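Local coordinates for protein putative glycosyltransferase (GalT1) (Streptococcus parasanguinis FW213, PDB 5HEA) that probably transfers a sugar from a nucleotide-activated donor to an acceptor, this chain being the C-terminal piece of the protein, which contains a GT-A-type domain, at residues A[22-25]-A[26-29]; A[269-273]-A[274-278]. All coordinates share one frame; numbering follows the deposited sequence.

Interaction 1. Residues A[22-25]-A[26-29]; sequences RCLD and SLLR
Ser26 reaches back to Cys23 through its hydroxyl: OG gives a hydrogen bond of 2.8 Å to Cys23 O, the carbonyl that also receives Leu27 N. With OG placed between the backbone N and the carbonyl carbon (chi1 78°), the short side chain folds against its own helix. Serine suits this spot because a one-carbon arm is enough to bring a hydroxyl to the preceding turn. The same OG is hydrogen-bonded to Val97 N, which lies on strand 96-97.

One turn on, Asp25 O accepts Arg29 N at 3.3 Å while a face of the Arg29 guanidinium lies over it, the oxygen standing 3.6 Å above the plane; the cation probably favours this carbonyl electrostatically. The chain bends at chi3 (-50°), curling the long side chain back along the helix end. Arg29 NH2 also donates to a water, at 3.1 Å, and this water donates a hydrogen bond to Arg22 O. The Asp25 carboxylate turns to Tyr55 instead, and Arg22 pairs with Glu126.

On the apolar side, Cys23 SG meets Leu27 CD1 at 4.2 Å; a buried thiol and leucine branches suit the helix face turned to the sheet. Helix 20-28 is the crossover of a beta-alpha-beta unit between strands 7-13 and 35-41: Leu24 rests on Leu39, Leu27 and Leu28 on Ile37, while Tyr55 of helix 48-58 packs against Leu24 and Leu28.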
loop_
_atom_site.group_PDB
_atom_site.type_symbol
_atom_site.label_atom_id
_atom_site.label_comp_id
_atom_site.label_asym_id
_atom_site.label_seq_id
_atom_site.Cartn_x
_atom_site.Cartn_y
_atom_site.Cartn_z
ATOM N N ARG A 22 -10.946 -34.763 -15.916
ATOM C CA ARG A 22 -10.073 -35.654 -16.669
ATOM C C ARG A 22 -8.882 -36.108 -15.810
ATOM O O ARG A 22 -8.552 -37.297 -15.774
ATOM C CB ARG A 22 -9.590 -34.978 -17.953
ATOM C CG ARG A 22 -8.764 -35.887 -18.849
ATOM C CD ARG A 22 -8.271 -35.127 -20.061
ATOM N NE ARG A 22 -7.426 -33.998 -19.675
ATOM C CZ ARG A 22 -7.057 -33.030 -20.504
ATOM N NH1 ARG A 22 -7.464 -33.040 -21.769
ATOM N NH2 ARG A 22 -6.281 -32.053 -20.076
ATOM N N CYS A 23 -8.271 -35.170 -15.095
ATOM C CA CYS A 23 -7.155 -35.511 -14.210
ATOM C C CYS A 23 -7.583 -36.531 -13.157
ATOM O O CYS A 23 -6.997 -37.610 -13.043
ATOM C CB CYS A 23 -6.599 -34.256 -13.533
ATOM S SG CYS A 23 -5.280 -34.612 -12.327
ATOM N N LEU A 24 -8.628 -36.196 -12.405
ATOM C CA LEU A 24 -9.083 -37.041 -11.313
ATOM C C LEU A 24 -9.590 -38.422 -11.777
ATOM O O LEU A 24 -9.345 -39.422 -11.104
ATOM C CB LEU A 24 -10.138 -36.311 -10.474
ATOM C CG LEU A 24 -9.629 -35.044 -9.756
ATOM C CD1 LEU A 24 -10.720 -34.405 -8.913
ATOM C CD2 LEU A 24 -8.406 -35.343 -8.904
ATOM N N ASP A 25 -10.301 -38.474 -12.904
ATOM C CA ASP A 25 -10.746 -39.755 -13.466
ATOM C C ASP A 25 -9.534 -40.656 -13.748
ATOM O O ASP A 25 -9.545 -41.847 -13.427
ATOM C CB ASP A 25 -11.573 -39.567 -14.762
ATOM C CG ASP A 25 -12.968 -38.952 -14.516
ATOM O OD1 ASP A 25 -13.485 -38.997 -13.374
ATOM O OD2 ASP A 25 -13.556 -38.426 -15.493
ATOM N N SER A 26 -8.480 -40.085 -14.332
ATOM C CA SER A 26 -7.285 -40.879 -14.655
ATOM C C SER A 26 -6.555 -41.397 -13.403
ATOM O O SER A 26 -5.962 -42.475 -13.434
ATOM C CB SER A 26 -6.332 -40.112 -15.580
ATOM O OG SER A 26 -5.579 -39.154 -14.862
ATOM N N LEU A 27 -6.628 -40.657 -12.299
ATOM C CA LEU A 27 -6.004 -41.091 -11.044
ATOM C C LEU A 27 -6.780 -42.179 -10.304
ATOM O O LEU A 27 -6.195 -43.135 -9.789
ATOM C CB LEU A 27 -5.791 -39.901 -10.092
ATOM C CG LEU A 27 -4.809 -38.820 -10.541
ATOM C CD1 LEU A 27 -4.769 -37.659 -9.526
ATOM C CD2 LEU A 27 -3.440 -39.422 -10.702
ATOM N N LEU A 28 -8.094 -42.022 -10.217
ATOM C CA LEU A 28 -8.923 -43.033 -9.569
ATOM C C LEU A 28 -8.886 -44.384 -10.298
ATOM O O LEU A 28 -9.139 -45.421 -9.688
ATOM C CB LEU A 28 -10.356 -42.531 -9.425
ATOM C CG LEU A 28 -10.510 -41.341 -8.474
ATOM C CD1 LEU A 28 -11.977 -40.923 -8.353
ATOM C CD2 LEU A 28 -9.925 -41.678 -7.106
ATOM N N ARG A 29 -8.556 -44.370 -11.589
ATOM C CA ARG A 29 -8.384 -45.604 -12.359
ATOM C C ARG A 29 -7.005 -46.254 -12.216
ATOM O O ARG A 29 -6.658 -47.125 -13.013
ATOM C CB ARG A 29 -8.630 -45.348 -13.848
ATOM C CG ARG A 29 -10.083 -45.083 -14.215
ATOM C CD ARG A 29 -10.249 -45.035 -15.726
ATOM N NE ARG A 29 -9.276 -44.148 -16.366
ATOM C CZ ARG A 29 -9.575 -42.962 -16.899
ATOM N NH1 ARG A 29 -10.828 -42.519 -16.882
ATOM N NH2 ARG A 29 -8.624 -42.224 -17.461
HETATM O O HOH W 1 -9.206 -39.202 -17.632
#

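Interaction 2. Residues A[269-273]-A[274-278]; sequences DALRN and GQIEL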
loop_
_atom_site.group_PDB
_atom_site.type_symbol
_atom_site.label_atom_id
_atom_site.label_comp_id
_atom_site.label_asym_id
_atom_site.label_seq_id
_atom_site.Cartn_x
_atom_site.Cartn_y
_atom_site.Cartn_z
ATOM N N ASP A 269 15.178 -10.959 -23.025
ATOM C CA ASP A 269 13.785 -10.881 -22.579
ATOM C C ASP A 269 13.520 -9.920 -21.428
ATOM O O ASP A 269 12.435 -9.345 -21.343
ATOM C CB ASP A 269 13.234 -12.258 -22.253
ATOM C CG ASP A 269 13.040 -13.103 -23.496
ATOM O OD1 ASP A 269 12.948 -12.512 -24.598
ATOM O OD2 ASP A 269 12.985 -14.343 -23.368
ATOM N N ALA A 270 14.487 -9.756 -20.536
ATOM C CA ALA A 270 14.358 -8.742 -19.490
ATOM C C ALA A 270 14.205 -7.355 -20.118
ATOM O O ALA A 270 13.369 -6.553 -19.690
ATOM C CB ALA A 270 15.573 -8.780 -18.555
ATOM N N LEU A 271 15.018 -7.074 -21.134
ATOM C CA LEU A 271 14.980 -5.774 -21.787
ATOM C C LEU A 271 13.640 -5.562 -22.488
ATOM O O LEU A 271 13.077 -4.476 -22.431
ATOM C CB LEU A 271 16.138 -5.620 -22.776
ATOM C CG LEU A 271 16.246 -4.279 -23.525
ATOM C CD1 LEU A 271 16.380 -3.108 -22.561
ATOM C CD2 LEU A 271 17.423 -4.290 -24.509
ATOM N N ARG A 272 13.140 -6.600 -23.151
ATOM C CA ARG A 272 11.841 -6.527 -23.808
ATOM C C ARG A 272 10.717 -6.261 -22.823
ATOM O O ARG A 272 9.716 -5.631 -23.172
ATOM C CB ARG A 272 11.554 -7.822 -24.563
ATOM C CG ARG A 272 12.389 -7.974 -25.823
ATOM C CD ARG A 272 12.103 -9.296 -26.525
ATOM N NE ARG A 272 12.922 -9.446 -27.725
ATOM C CZ ARG A 272 12.573 -8.984 -28.921
ATOM N NH1 ARG A 272 11.422 -8.342 -29.066
ATOM N NH2 ARG A 272 13.373 -9.164 -29.965
ATOM N N ASN A 273 10.878 -6.744 -21.594
ATOM C CA ASN A 273 9.833 -6.592 -20.579
ATOM C C ASN A 273 9.986 -5.351 -19.729
ATOM O O ASN A 273 9.242 -5.181 -18.770
ATOM C CB ASN A 273 9.815 -7.790 -19.623
ATOM C CG ASN A 273 9.568 -9.102 -20.329
ATOM O OD1 ASN A 273 8.896 -9.152 -21.362
ATOM N ND2 ASN A 273 10.118 -10.180 -19.774
ATOM N N GLY A 274 10.973 -4.511 -20.035
ATOM C CA GLY A 274 11.225 -3.319 -19.228
ATOM C C GLY A 274 11.806 -3.598 -17.850
ATOM O O GLY A 274 11.762 -2.747 -16.946
ATOM N N GLN A 275 12.353 -4.798 -17.680
ATOM C CA GLN A 275 13.012 -5.172 -16.429
ATOM C C GLN A 275 14.488 -4.760 -16.467
ATOM O O GLN A 275 15.378 -5.585 -16.648
ATOM C CB GLN A 275 12.850 -6.677 -16.155
ATOM C CG GLN A 275 11.423 -7.056 -15.798
ATOM C CD GLN A 275 11.216 -8.551 -15.638
ATOM O OE1 GLN A 275 10.636 -9.195 -16.500
ATOM N NE2 GLN A 275 11.681 -9.105 -14.524
ATOM N N ILE A 276 14.732 -3.472 -16.290
ATOM C CA ILE A 276 16.013 -2.894 -16.666
ATOM C C ILE A 276 17.186 -3.293 -15.766
ATOM O O ILE A 276 18.267 -3.586 -16.269
ATOM C CB ILE A 276 15.906 -1.363 -16.846
ATOM C CG1 ILE A 276 14.825 -1.048 -17.876
ATOM C CG2 ILE A 276 17.243 -0.772 -17.279
ATOM C CD1 ILE A 276 15.067 -1.688 -19.254
ATOM N N GLU A 277 16.994 -3.335 -14.451
ATOM C CA GLU A 277 18.101 -3.758 -13.596
ATOM C C GLU A 277 18.478 -5.226 -13.857
ATOM O O GLU A 277 19.659 -5.588 -13.894
ATOM C CB GLU A 277 17.806 -3.549 -12.113
ATOM C CG GLU A 277 18.975 -4.001 -11.253
ATOM C CD GLU A 277 18.815 -3.641 -9.796
ATOM O OE1 GLU A 277 17.747 -3.931 -9.217
ATOM O OE2 GLU A 277 19.761 -3.061 -9.229
ATOM N N LEU A 278 17.469 -6.065 -14.059
ATOM C CA LEU A 278 17.716 -7.460 -14.404
ATOM C C LEU A 278 18.473 -7.562 -15.725
ATOM O O LEU A 278 19.434 -8.328 -15.840
ATOM C CB LEU A 278 16.397 -8.224 -14.467
ATOM C CG LEU A 278 16.506 -9.713 -14.751
ATOM C CD1 LEU A 278 17.319 -10.387 -13.644
ATOM C CD2 LEU A 278 15.106 -10.288 -14.842
#
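Ala270 O receives Gln275 N at 2.9 Å across a Schellman motif, the turn that ends helix 253-272 and leads directly into helix 276-291. Gly274 carries the positive phi (71°) of the motif; lacking a side chain, it avoids the clash a CB would make with Asn273 O. Its N bonds to Leu271 O from above the carbonyl plane.

Gln275, at the N-cap position of the second helix, runs beside Asn273. Its CB lies 3.6 Å from Ala270 O, CG passes Asn273 O at 4.1 Å, and the extended chain carries OE1 to the Asn273 amide, whose ND2 gives Gln275 OE1 a weak hydrogen bond of 3.5 Å. The two side chains point the same way, with their amide planes 19° apart. Both also touch Ile231 of helix 231-247.

The small Ala270 lets the second helix come close, its CB meeting Leu278. Before and after the turn in sequence, the aliphatic Leu271 and Ile276 suit a buried place, which a second subunit helps to cover: His66 of that subunit packs on Leu271, and its Gln67 on Ile276. Across the turn these two residues meet by their ends, Leu271 CD1 lying 3.8 Å from Ile276 CD1.

From the N terminus, the chain first runs through strand 7-13 and reaches interaction 1, which spans the last turns of helix 20-28 and the first residue beyond it, before the chain returns to the sheet at strand 35-41. It then builds the rest of the sheet and passes through helices 231-247 and 253-272 before interaction 2 turns it into helix 276-291. Each contact is local and closes only a turn; the two follow in series, neither nesting nor crossing. The centres of interactions 1 and 2 lie about 41 Å apart, on opposite sides of the chain's centre. Interaction 1 thus belongs to the glycosyltransferase sheet domain, interaction 2 to the C-terminal helices, where other subunits of the hexamer approach.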